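Local coordinates for protein triphenylmethane reductase (Citrobacter sp., PDB 2VRC) that probably reduces triphenylmethane dyes with NADPH as hydride donor, and binds NADP(+) through a Rossmann-type fold of the NmrA-like family, at residues Ile102-Tyr107 and Ala123-Ile128; Lys69-Ser74 and Thr184-Glu189; Glu111-Pro116 and Lys257-Lys262; Gln28-Val33 and Gly46-His51. The protein carries 4 engineered substitutions. All blocks are in the same frame, centred on the assembly; numbering follows the deposited sequence.

Contact 1: residues Ile102-Tyr107 and Ala123-Ile128; sequences IAYTGY and ATEYAI
This is a buried contact of an inner strand with a helix lying on the sheet: Ile102 and Tyr104 of strand 101-107 meet Thr124 and Ile128 of helix 117-129. The segment axes approach to 9.5 Å and run roughly antiparallel, at 149°. Tyr104 and Ile128 carry the largest shares of the contact. Thr124 CG2 sits over the centre of one Tyr104 ring face, 3.4 Å from the ring centroid and 15° off the normal, a CH-pi contact. Thr124 holds CG2 anti to its backbone N (chi1, to OG1, is -60°), which drives the methyl at the ring and leaves OG1 to bond with His87 and with Val120 O. Tyr104 OH is itself held by His121. One turn further on, Ile128 CD1 packs against Tyr104 CB at 3.5 Å, and the Ile102 and Ile128 side chains reach tip to tip, CG2 to CG2 at 3.6 Å. The polar link runs through water. Glu125 OE2 accepts from water 2 at 2.7 Å, and that water accepts from Tyr107 N at 3.0 Å; water 1 donates to both OE2 and Tyr104 O. Arg139 pairs with the other oxygen, OE1, which helps fix the carboxylate. Helix 117-129 also faces a second subunit, where Tyr126 packs on Leu122 of that chain. Strand 101-107, this helix and strand 135-140 form a beta-alpha-beta unit, the crossover from which Rossmann folds are built.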
loop_
_atom_site.group_PDB
_atom_site.type_symbol
_atom_site.label_atom_id
_atom_site.label_comp_id
_atom_site.label_asym_id
_atom_site.label_seq_id
_atom_site.Cartn_x
_atom_site.Cartn_y
_atom_site.Cartn_z
ATOM N N ILE A 102 -0.903 14.208 15.842
ATOM C CA ILE A 102 0.349 13.624 16.266
ATOM C C ILE A 102 1.229 14.716 16.895
ATOM O O ILE A 102 1.513 15.738 16.283
ATOM C CB ILE A 102 0.996 12.907 15.062
ATOM C CG1 ILE A 102 1.885 11.750 15.505
ATOM C CG2 ILE A 102 1.779 13.872 14.186
ATOM C CD1 ILE A 102 3.371 12.085 15.526
ATOM N N ALA A 103 1.570 14.536 18.170
ATOM C CA ALA A 103 2.477 15.443 18.876
ATOM C C ALA A 103 3.794 14.700 19.028
ATOM O O ALA A 103 3.782 13.550 19.432
ATOM C CB ALA A 103 1.909 15.806 20.241
ATOM N N TYR A 104 4.911 15.325 18.665
ATOM C CA TYR A 104 6.214 14.664 18.711
ATOM C C TYR A 104 7.164 15.436 19.605
ATOM O O TYR A 104 7.232 16.651 19.519
ATOM C CB TYR A 104 6.841 14.556 17.299
ATOM C CG TYR A 104 8.271 14.082 17.315
ATOM C CD1 TYR A 104 8.573 12.772 17.662
ATOM C CD2 TYR A 104 9.322 14.939 17.030
ATOM C CE1 TYR A 104 9.885 12.307 17.702
ATOM C CE2 TYR A 104 10.664 14.484 17.043
ATOM C CZ TYR A 104 10.919 13.166 17.407
ATOM O OH TYR A 104 12.186 12.671 17.461
ATOM N N THR A 105 7.921 14.742 20.442
ATOM C CA THR A 105 8.852 15.433 21.326
ATOM C C THR A 105 10.180 15.540 20.576
ATOM O O THR A 105 10.905 14.558 20.478
ATOM C CB THR A 105 9.074 14.678 22.642
ATOM O OG1 THR A 105 9.496 13.351 22.355
ATOM C CG2 THR A 105 7.794 14.597 23.491
ATOM N N GLY A 106 10.475 16.711 20.018
ATOM C CA GLY A 106 11.774 16.962 19.425
ATOM C C GLY A 106 12.720 17.737 20.325
ATOM O O GLY A 106 12.714 17.580 21.549
ATOM N N TYR A 107 13.520 18.604 19.721
ATOM C CA TYR A 107 14.540 19.311 20.468
ATOM C C TYR A 107 14.546 20.775 20.080
ATOM O O TYR A 107 14.630 21.130 18.871
ATOM C CB TYR A 107 15.886 18.656 20.190
ATOM C CG TYR A 107 17.122 19.280 20.766
ATOM C CD1 TYR A 107 17.288 19.458 22.155
ATOM C CD2 TYR A 107 18.174 19.638 19.916
ATOM C CE1 TYR A 107 18.460 20.015 22.674
ATOM C CE2 TYR A 107 19.344 20.173 20.416
ATOM C CZ TYR A 107 19.493 20.348 21.778
ATOM O OH TYR A 107 20.687 20.871 22.209
ATOM N N ALA A 123 14.862 14.931 11.357
ATOM C CA ALA A 123 14.475 13.956 10.349
ATOM C C ALA A 123 13.049 13.504 10.620
ATOM O O ALA A 123 12.267 13.367 9.691
ATOM C CB ALA A 123 15.451 12.774 10.301
ATOM N N THR A 124 12.729 13.300 11.902
ATOM C CA THR A 124 11.403 12.894 12.361
ATOM C C THR A 124 10.360 13.955 12.076
ATOM O O THR A 124 9.310 13.652 11.540
ATOM C CB THR A 124 11.410 12.570 13.865
ATOM O OG1 THR A 124 12.326 11.498 14.098
ATOM C CG2 THR A 124 10.002 12.163 14.360
ATOM N N GLU A 125 10.635 15.202 12.417
ATOM C CA GLU A 125 9.738 16.279 11.995
ATOM C C GLU A 125 9.415 16.211 10.481
ATOM O O GLU A 125 8.243 16.296 10.081
ATOM C CB GLU A 125 10.291 17.649 12.387
ATOM C CG GLU A 125 10.230 17.928 13.917
ATOM C CD GLU A 125 10.711 19.338 14.287
ATOM O OE1 GLU A 125 10.817 20.225 13.396
ATOM O OE2 GLU A 125 10.979 19.559 15.484
ATOM N N TYR A 126 10.430 16.036 9.648
ATOM C CA TYR A 126 10.153 15.941 8.217
ATOM C C TYR A 126 9.312 14.715 7.871
ATOM O O TYR A 126 8.403 14.821 7.073
ATOM C CB TYR A 126 11.427 15.989 7.382
ATOM C CG TYR A 126 11.883 17.399 7.196
ATOM C CD1 TYR A 126 11.155 18.277 6.405
ATOM C CD2 TYR A 126 13.035 17.865 7.797
ATOM C CE1 TYR A 126 11.558 19.591 6.225
ATOM C CE2 TYR A 126 13.465 19.181 7.619
ATOM C CZ TYR A 126 12.712 20.035 6.844
ATOM O OH TYR A 126 13.107 21.322 6.663
ATOM N N ALA A 127 9.607 13.571 8.494
ATOM C CA ALA A 127 8.805 12.374 8.300
ATOM C C ALA A 127 7.336 12.660 8.631
ATOM O O ALA A 127 6.453 12.337 7.831
ATOM C CB ALA A 127 9.359 11.189 9.140
ATOM N N ILE A 128 7.086 13.290 9.781
ATOM C CA ILE A 128 5.730 13.591 10.207
ATOM C C ILE A 128 5.012 14.538 9.233
ATOM O O ILE A 128 3.843 14.297 8.860
ATOM C CB ILE A 128 5.699 14.118 11.646
ATOM C CG1 ILE A 128 5.929 12.961 12.616
ATOM C CG2 ILE A 128 4.399 14.841 11.944
ATOM C CD1 ILE A 128 6.412 13.398 13.978
HETATM O O HOH W 1 9.370 18.408 17.945
HETATM O O HOH W 2 13.334 19.120 16.794
#

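Contact 2: residues Lys69-Ser74 and Thr184-Glu189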
loop_
_atom_site.group_PDB
_atom_site.type_symbol
_atom_site.label_atom_id
_atom_site.label_comp_id
_atom_site.label_asym_id
_atom_site.label_seq_id
_atom_site.Cartn_x
_atom_site.Cartn_y
_atom_site.Cartn_z
ATOM N N LYS A 69 -5.653 11.138 19.211
ATOM C CA LYS A 69 -4.414 11.912 19.444
ATOM C C LYS A 69 -3.286 11.006 19.928
ATOM O O LYS A 69 -3.462 10.285 20.927
ATOM C CB LYS A 69 -4.645 13.008 20.476
ATOM C CG LYS A 69 -5.811 13.927 20.171
ATOM C CD LYS A 69 -5.776 15.162 21.042
ATOM C CE LYS A 69 -6.617 16.272 20.449
ATOM N NZ LYS A 69 -6.227 17.596 21.050
ATOM N N LEU A 70 -2.163 11.019 19.204
ATOM C CA LEU A 70 -0.958 10.274 19.595
ATOM C C LEU A 70 0.202 11.197 20.050
ATOM O O LEU A 70 0.588 12.121 19.339
ATOM C CB LEU A 70 -0.475 9.391 18.435
ATOM C CG LEU A 70 0.894 8.721 18.590
ATOM C CD1 LEU A 70 0.845 7.583 19.618
ATOM C CD2 LEU A 70 1.398 8.225 17.263
ATOM N N LEU A 71 0.733 10.957 21.244
ATOM C CA LEU A 71 1.962 11.584 21.680
ATOM C C LEU A 71 3.026 10.583 21.411
ATOM O O LEU A 71 3.043 9.524 22.037
ATOM C CB LEU A 71 1.969 11.870 23.169
ATOM C CG LEU A 71 3.304 12.397 23.722
ATOM C CD1 LEU A 71 3.711 13.682 23.003
ATOM C CD2 LEU A 71 3.184 12.639 25.220
ATOM N N PHE A 72 3.915 10.953 20.495
ATOM C CA PHE A 72 4.988 10.153 20.006
ATOM C C PHE A 72 6.234 10.648 20.735
ATOM O O PHE A 72 6.762 11.723 20.425
ATOM C CB PHE A 72 5.045 10.405 18.483
ATOM C CG PHE A 72 6.274 9.892 17.773
ATOM C CD1 PHE A 72 7.180 9.020 18.375
ATOM C CD2 PHE A 72 6.482 10.241 16.438
ATOM C CE1 PHE A 72 8.323 8.539 17.680
ATOM C CE2 PHE A 72 7.620 9.788 15.719
ATOM C CZ PHE A 72 8.546 8.907 16.349
ATOM N N ILE A 73 6.726 9.866 21.692
ATOM C CA ILE A 73 7.915 10.261 22.473
ATOM C C ILE A 73 9.121 9.628 21.832
ATOM O O ILE A 73 9.069 8.450 21.511
ATOM C CB ILE A 73 7.823 9.746 23.935
ATOM C CG1 ILE A 73 6.710 10.483 24.675
ATOM C CG2 ILE A 73 9.189 9.849 24.650
ATOM C CD1 ILE A 73 6.706 10.202 26.121
ATOM N N SER A 74 10.205 10.361 21.663
ATOM C CA SER A 74 11.303 9.835 20.868
ATOM C C SER A 74 11.939 8.675 21.580
ATOM O O SER A 74 11.815 8.548 22.810
ATOM C CB SER A 74 12.357 10.901 20.573
ATOM O OG SER A 74 12.435 11.811 21.635
ATOM N N THR A 184 -0.985 19.353 28.349
ATOM C CA THR A 184 -1.753 20.547 28.003
ATOM C C THR A 184 -2.057 20.579 26.507
ATOM O O THR A 184 -3.228 20.659 26.113
ATOM C CB THR A 184 -1.051 21.844 28.498
ATOM O OG1 THR A 184 -0.592 21.650 29.852
ATOM C CG2 THR A 184 -2.013 23.049 28.482
ATOM N N VAL A 185 -1.024 20.455 25.677
ATOM C CA VAL A 185 -1.221 20.516 24.227
ATOM C C VAL A 185 -2.253 19.466 23.759
ATOM O O VAL A 185 -3.062 19.731 22.864
ATOM C CB VAL A 185 0.111 20.385 23.453
ATOM C CG1 VAL A 185 -0.135 19.988 22.015
ATOM C CG2 VAL A 185 0.874 21.677 23.506
ATOM N N LEU A 186 -2.229 18.288 24.387
ATOM C CA LEU A 186 -3.135 17.205 24.016
ATOM C C LEU A 186 -4.561 17.339 24.542
ATOM O O LEU A 186 -5.448 16.641 24.073
ATOM C CB LEU A 186 -2.580 15.854 24.448
ATOM C CG LEU A 186 -1.218 15.391 23.913
ATOM C CD1 LEU A 186 -0.720 14.278 24.846
ATOM C CD2 LEU A 186 -1.295 14.911 22.480
ATOM N N THR A 187 -4.807 18.235 25.488
ATOM C CA THR A 187 -6.169 18.328 26.053
ATOM C C THR A 187 -6.824 19.677 25.793
ATOM O O THR A 187 -7.730 20.092 26.519
ATOM C CB THR A 187 -6.167 18.038 27.538
ATOM O OG1 THR A 187 -5.238 18.918 28.189
ATOM C CG2 THR A 187 -5.750 16.604 27.775
ATOM N N GLU A 188 -6.355 20.368 24.758
ATOM C CA GLU A 188 -6.933 21.647 24.417
ATOM C C GLU A 188 -6.750 21.976 22.952
ATOM O O GLU A 188 -5.862 21.442 22.270
ATOM C CB GLU A 188 -6.452 22.766 25.357
ATOM C CG GLU A 188 -5.150 23.459 25.002
ATOM C CD GLU A 188 -4.591 24.353 26.120
ATOM O OE1 GLU A 188 -3.551 24.999 25.844
ATOM O OE2 GLU A 188 -5.159 24.399 27.262
ATOM N N GLU A 189 -7.641 22.838 22.470
ATOM C CA GLU A 189 -7.705 23.182 21.062
ATOM C C GLU A 189 -6.660 24.237 20.732
ATOM O O GLU A 189 -6.033 24.794 21.632
ATOM C CB GLU A 189 -9.129 23.628 20.709
ATOM C CG GLU A 189 -10.144 22.463 20.734
ATOM C CD GLU A 189 -9.682 21.254 19.889
ATOM O OE1 GLU A 189 -9.178 21.476 18.756
ATOM O OE2 GLU A 189 -9.804 20.084 20.351
#
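Above the flat carbonyl group of Leu186 stands the ammonium group of Lys69, 62° out of the carbonyl plane and therefore not on a lone pair. The Lys69 NZ to Leu186 O distance is 3.3 Å and the C=O...donor angle is 111°, so the bond comes down steeply onto the oxygen. Lys69 CD lies 3.4 Å from the same oxygen, Leu186 O, which means the chain passes alongside it, with CD and NZ at similar distances. Lys69 CG lies anti to its own carbonyl carbon (chi1 -53°), and the chain beyond is extended, allowing it to span from the strand to the helix. Strand 69-72 is an inner strand of the parallel Rossmann sheet, and helix 175-186 lies over the same face as helix 11-23. Leu186 packs between strand and helix: CD1 touches Leu71 CB at 4.0 Å, while the same side chain also packs on Ile3 and on Leu20 of helix 11-23. Leu71 in turn rests on Val16 of that helix. Because the Leu186 carbonyl lies near the C-terminal end of helix 175-186, where the helix dipole is negative, the lysine charge is probably favoured there. Glu189 OE2, 4.4 Å from Lys69 NZ, is too distant for a salt bridge but probably adds to the attraction. Further along the strand direction, Ser74 belongs to the NADP(+) site, and Ser74 N bonds to Thr105 OG1.

Contact 3: residues Glu111-Pro116 and Lys257-Lys262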
loop_
_atom_site.group_PDB
_atom_site.type_symbol
_atom_site.label_atom_id
_atom_site.label_comp_id
_atom_site.label_asym_id
_atom_site.label_seq_id
_atom_site.Cartn_x
_atom_site.Cartn_y
_atom_site.Cartn_z
ATOM N N GLU A 111 17.521 23.443 14.513
ATOM C CA GLU A 111 18.299 23.877 13.309
ATOM C C GLU A 111 19.630 24.573 13.708
ATOM O O GLU A 111 20.545 24.647 12.905
ATOM C CB GLU A 111 17.486 24.785 12.336
ATOM C CG GLU A 111 16.102 24.273 11.860
ATOM C CD GLU A 111 14.953 24.408 12.916
ATOM O OE1 GLU A 111 15.198 24.820 14.059
ATOM O OE2 GLU A 111 13.773 24.125 12.597
ATOM N N GLU A 112 19.725 25.063 14.956
ATOM C CA GLU A 112 20.927 25.807 15.368
ATOM C C GLU A 112 21.936 24.907 16.103
ATOM O O GLU A 112 23.124 25.242 16.245
ATOM C CB GLU A 112 20.554 27.049 16.195
ATOM C CG GLU A 112 20.085 28.255 15.348
ATOM C CD GLU A 112 18.619 28.172 14.897
ATOM O OE1 GLU A 112 17.738 27.843 15.723
ATOM O OE2 GLU A 112 18.320 28.466 13.718
ATOM N N SER A 113 21.449 23.737 16.516
ATOM C CA SER A 113 22.216 22.765 17.282
ATOM C C SER A 113 23.395 22.146 16.528
ATOM O O SER A 113 23.339 21.949 15.327
ATOM C CB SER A 113 21.293 21.649 17.746
ATOM O OG SER A 113 21.984 20.730 18.554
ATOM N N ILE A 114 24.436 21.830 17.290
ATOM C CA ILE A 114 25.626 21.156 16.796
ATOM C C ILE A 114 25.728 19.774 17.406
ATOM O O ILE A 114 26.674 19.031 17.097
ATOM C CB ILE A 114 26.944 21.932 17.116
ATOM C CG1 ILE A 114 27.115 22.071 18.648
ATOM C CG2 ILE A 114 26.978 23.319 16.351
ATOM C CD1 ILE A 114 28.487 22.517 19.107
ATOM N N ILE A 115 24.787 19.394 18.259
ATOM C CA ILE A 115 24.879 18.070 18.824
ATOM C C ILE A 115 24.137 17.052 17.954
ATOM O O ILE A 115 23.123 17.368 17.325
ATOM C CB ILE A 115 24.422 18.040 20.294
ATOM C CG1 ILE A 115 22.909 17.980 20.427
ATOM C CG2 ILE A 115 24.971 19.248 21.046
ATOM C CD1 ILE A 115 22.521 18.183 21.860
ATOM N N PRO A 116 24.665 15.829 17.882
ATOM C CA PRO A 116 24.112 14.808 16.969
ATOM C C PRO A 116 22.601 14.504 17.050
ATOM O O PRO A 116 21.959 14.363 15.992
ATOM C CB PRO A 116 24.968 13.572 17.269
ATOM C CG PRO A 116 26.262 14.133 17.759
ATOM C CD PRO A 116 25.859 15.325 18.591
ATOM N N LYS A 257 29.270 26.696 23.833
ATOM C CA LYS A 257 29.218 27.504 22.633
ATOM C C LYS A 257 27.927 28.278 22.456
ATOM O O LYS A 257 27.719 28.858 21.400
ATOM C CB LYS A 257 29.553 26.683 21.392
ATOM C CG LYS A 257 31.007 26.393 21.303
ATOM C CD LYS A 257 31.221 25.160 20.501
ATOM C CE LYS A 257 32.698 24.905 20.267
ATOM N NZ LYS A 257 32.757 23.659 19.445
ATOM N N GLY A 258 27.072 28.293 23.480
ATOM C CA GLY A 258 25.836 29.055 23.435
ATOM C C GLY A 258 24.597 28.269 23.066
ATOM O O GLY A 258 23.516 28.842 22.951
ATOM N N GLU A 259 24.730 26.949 22.922
ATOM C CA GLU A 259 23.648 26.111 22.428
ATOM C C GLU A 259 22.362 26.163 23.268
ATOM O O GLU A 259 21.265 26.067 22.715
ATOM C CB GLU A 259 24.111 24.668 22.279
ATOM C CG GLU A 259 22.976 23.690 22.120
ATOM C CD GLU A 259 23.067 22.850 20.858
ATOM O OE1 GLU A 259 23.831 23.164 19.917
ATOM O OE2 GLU A 259 22.356 21.841 20.796
ATOM N N ALA A 260 22.492 26.309 24.583
ATOM C CA ALA A 260 21.313 26.315 25.477
ATOM C C ALA A 260 21.098 27.731 26.000
ATOM O O ALA A 260 20.510 27.924 27.069
ATOM C CB ALA A 260 21.526 25.347 26.654
ATOM N N SER A 261 21.602 28.717 25.259
ATOM C CA SER A 261 21.527 30.103 25.714
ATOM C C SER A 261 20.402 30.966 25.132
ATOM O O SER A 261 20.269 32.110 25.521
ATOM C CB SER A 261 22.849 30.810 25.489
ATOM O OG SER A 261 23.073 30.950 24.111
ATOM N N LYS A 262 19.621 30.460 24.192
ATOM C CA LYS A 262 18.506 31.229 23.683
ATOM C C LYS A 262 17.272 30.747 24.422
ATOM O O LYS A 262 17.146 29.577 24.759
ATOM C CB LYS A 262 18.317 30.999 22.196
ATOM C CG LYS A 262 18.146 32.244 21.374
ATOM C CD LYS A 262 16.672 32.637 21.075
ATOM C CE LYS A 262 16.550 33.177 19.598
ATOM N NZ LYS A 262 15.501 34.247 19.331
#
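The two oxygens of the Glu259 carboxylate are held one each by consecutive residues of the facing loop, Ser113 and Ile114, and each oxygen uses its syn lone pair. Ser113 OG donates to Glu259 OE2, at a modelled 2.5 Å whose shortness is doubtful at this resolution, while Ile114 N donates to Glu259 OE1 at 3.0 Å with an N-H...O angle of 156°. This bidentate hold fixes the carboxylate's rotation. Glu259 reaches it with CG anti to the backbone N (chi1 165°) and a bend at chi2. Ser113 OG has a second task: it accepts from Ile115 N at 3.1 Å, closing an ST turn that orients the hydroxyl as donor to the glutamate. Glu259 OE2 has a further partner in Tyr107 OH, likewise modelled too close for its distance to be relied on. The contact joins the loop between strand 101-107 and helix 117-129 of the Rossmann core to the turn after helix 242-255, far along the chain. That helix ends in a Schellman motif with Gly258 at positive phi, and a type I beta turn from Gly258 to Ser261 follows at once, bringing Glu259 round to the other loop. Nonpolar atoms flank the polar grip: Ile115 CG2 lies 3.7 Å from Glu259 OE2, and the Ile114 and Lys257 side chains cross at about a right angle, Ile114 CD1 4.1 Å from Lys257 CD. Lys257 NZ turns to Asp253 for its salt bridge.

Contact 4: residues Gln28-Val33 and Gly46-His51; sequences QIIAIV and GVEVRH
Ile30 and Arg50 both set their first torsions with the gamma carbon anti to the carbonyl carbon (CG1 at chi1 -70°, CG at -73°), and the extended arginine chain then carries its guanidinium beneath the isoleucine tip. Ile30 CD1 lies over one guanidinium face, offset toward the rim, 3.7 Å from Arg50 NH2. The Glu48 carboxylate stands at the edge, in plane, its OE2 making a weak 3.4 Å salt bridge to Arg50 NH2. The backbones are paired as parallel strands: Ala31 N donates to Glu48 O at 2.7 Å, Ala31 O accepts from Arg50 N at 2.9 Å, and Val33 N donates to Arg50 O at 3.0 Å. The first is almost straight, 174° at the hydrogen; a weak bond from Glu48 N to Ile29 O precedes them. On the sheet face of Ala31 and Val49, Ala31 CB also meets Val47 CG1 at 3.7 Å; Val33 CG2 touches Val49 CG1 at 3.8 Å. Strand 48-51 is outermost in this chain's Rossmann sheet and is reached from strand 29-33 through helix 40-45. Arg50 NH1 bonds to Ala63 O and Ala65 O, so the arginine charge is probably shared between Glu48 and these carbonyls while Ile30 packs over one face of the guanidinium.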
loop_
_atom_site.group_PDB
_atom_site.type_symbol
_atom_site.label_atom_id
_atom_site.label_comp_id
_atom_site.label_asym_id
_atom_site.label_seq_id
_atom_site.Cartn_x
_atom_site.Cartn_y
_atom_site.Cartn_z
ATOM N N GLN A 28 -9.895 6.891 28.722
ATOM C CA GLN A 28 -9.606 7.657 27.522
ATOM C C GLN A 28 -8.107 7.665 27.167
ATOM O O GLN A 28 -7.687 8.247 26.151
ATOM C CB GLN A 28 -10.074 9.089 27.787
ATOM C CG GLN A 28 -10.547 9.883 26.585
ATOM C CD GLN A 28 -11.782 10.696 26.921
ATOM O OE1 GLN A 28 -12.869 10.133 27.101
ATOM N NE2 GLN A 28 -11.625 12.020 27.026
ATOM N N ILE A 29 -7.297 7.034 28.014
ATOM C CA ILE A 29 -5.867 7.079 27.846
ATOM C C ILE A 29 -5.336 5.708 27.486
ATOM O O ILE A 29 -5.570 4.731 28.186
ATOM C CB ILE A 29 -5.154 7.614 29.098
ATOM C CG1 ILE A 29 -5.617 9.040 29.403
ATOM C CG2 ILE A 29 -3.634 7.622 28.894
ATOM C CD1 ILE A 29 -5.699 9.351 30.879
ATOM N N ILE A 30 -4.598 5.651 26.381
ATOM C CA ILE A 30 -3.967 4.417 25.969
ATOM C C ILE A 30 -2.480 4.539 26.255
ATOM O O ILE A 30 -1.862 5.507 25.863
ATOM C CB ILE A 30 -4.263 4.113 24.466
ATOM C CG1 ILE A 30 -5.740 3.749 24.289
ATOM C CG2 ILE A 30 -3.361 2.993 23.941
ATOM C CD1 ILE A 30 -6.292 3.989 22.885
ATOM N N ALA A 31 -1.912 3.570 26.953
ATOM C CA ALA A 31 -0.489 3.572 27.226
ATOM C C ALA A 31 0.154 2.547 26.324
ATOM O O ALA A 31 -0.198 1.382 26.378
ATOM C CB ALA A 31 -0.223 3.231 28.695
ATOM N N ILE A 32 1.075 2.975 25.477
ATOM C CA ILE A 32 1.757 2.059 24.561
ATOM C C ILE A 32 3.165 1.756 25.070
ATOM O O ILE A 32 3.951 2.657 25.253
ATOM C CB ILE A 32 1.751 2.628 23.125
ATOM C CG1 ILE A 32 0.317 2.647 22.604
ATOM C CG2 ILE A 32 2.598 1.792 22.225
ATOM C CD1 ILE A 32 0.102 3.538 21.464
ATOM N N VAL A 33 3.456 0.488 25.325
ATOM C CA VAL A 33 4.666 0.076 26.041
ATOM C C VAL A 33 5.330 -1.143 25.395
ATOM O O VAL A 33 4.663 -1.963 24.750
ATOM C CB VAL A 33 4.366 -0.286 27.545
ATOM C CG1 VAL A 33 3.819 0.910 28.314
ATOM C CG2 VAL A 33 3.411 -1.470 27.666
ATOM N N GLY A 46 -6.725 2.000 35.541
ATOM C CA GLY A 46 -7.844 1.971 34.584
ATOM C C GLY A 46 -7.423 2.410 33.186
ATOM O O GLY A 46 -8.264 2.674 32.322
ATOM N N VAL A 47 -6.114 2.491 32.972
ATOM C CA VAL A 47 -5.542 2.877 31.680
ATOM C C VAL A 47 -5.344 1.671 30.780
ATOM O O VAL A 47 -4.720 0.681 31.163
ATOM C CB VAL A 47 -4.192 3.621 31.855
ATOM C CG1 VAL A 47 -3.406 3.727 30.527
ATOM C CG2 VAL A 47 -4.432 4.999 32.452
ATOM N N GLU A 48 -5.888 1.771 29.576
ATOM C CA GLU A 48 -5.714 0.748 28.578
ATOM C C GLU A 48 -4.229 0.645 28.192
ATOM O O GLU A 48 -3.590 1.644 27.897
ATOM C CB GLU A 48 -6.597 1.065 27.373
ATOM C CG GLU A 48 -6.118 0.411 26.107
ATOM C CD GLU A 48 -7.220 -0.033 25.197
ATOM O OE1 GLU A 48 -7.254 -1.246 24.922
ATOM O OE2 GLU A 48 -8.030 0.811 24.746
ATOM N N VAL A 49 -3.688 -0.564 28.222
ATOM C CA VAL A 49 -2.299 -0.805 27.894
ATOM C C VAL A 49 -2.201 -1.598 26.578
ATOM O O VAL A 49 -2.896 -2.595 26.405
ATOM C CB VAL A 49 -1.616 -1.579 29.033
ATOM C CG1 VAL A 49 -0.184 -1.899 28.687
ATOM C CG2 VAL A 49 -1.655 -0.773 30.300
ATOM N N ARG A 50 -1.339 -1.166 25.657
ATOM C CA ARG A 50 -1.146 -1.886 24.385
ATOM C C ARG A 50 0.324 -2.154 24.128
ATOM O O ARG A 50 1.181 -1.324 24.447
ATOM C CB ARG A 50 -1.716 -1.102 23.205
ATOM C CG ARG A 50 -3.214 -1.078 23.134
ATOM C CD ARG A 50 -3.729 -0.230 21.995
ATOM N NE ARG A 50 -5.162 0.024 22.156
ATOM C CZ ARG A 50 -5.951 0.540 21.216
ATOM N NH1 ARG A 50 -5.445 0.865 20.032
ATOM N NH2 ARG A 50 -7.248 0.724 21.459
ATOM N N HIS A 51 0.632 -3.316 23.572
ATOM C CA HIS A 51 2.004 -3.592 23.203
ATOM C C HIS A 51 2.374 -2.734 21.997
ATOM O O HIS A 51 1.625 -2.695 21.030
ATOM C CB HIS A 51 2.227 -5.080 22.895
ATOM C CG HIS A 51 3.592 -5.385 22.351
ATOM N ND1 HIS A 51 3.790 -6.022 21.142
ATOM C CD2 HIS A 51 4.830 -5.118 22.843
ATOM C CE1 HIS A 51 5.088 -6.147 20.924
ATOM N NE2 HIS A 51 5.743 -5.606 21.939
#

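From the N terminus, contact 4 closes first, pairing 28-33 with 46-51 over a short loop at one edge of the sheet. Contact 2 opens next, at 69-74, and closes only at 184-189, enclosing the whole of contact 1, which ties 102-107 to 123-128. Contact 3 opens at 111-116, within the span of contact 1, and closes at 257-262, so it crosses both. It joins the loop after strand 101-107 to the loop after helix 242-255, touching contact 1 where Tyr107 meets Glu259. Strands 69-72 and 101-107 are neighbours, Ala103 N 2.9 Å from Leu70 O, so contacts 1 and 2 share the sheet core. Contacts 3 and 4 lie on opposite sides of the chain's centre.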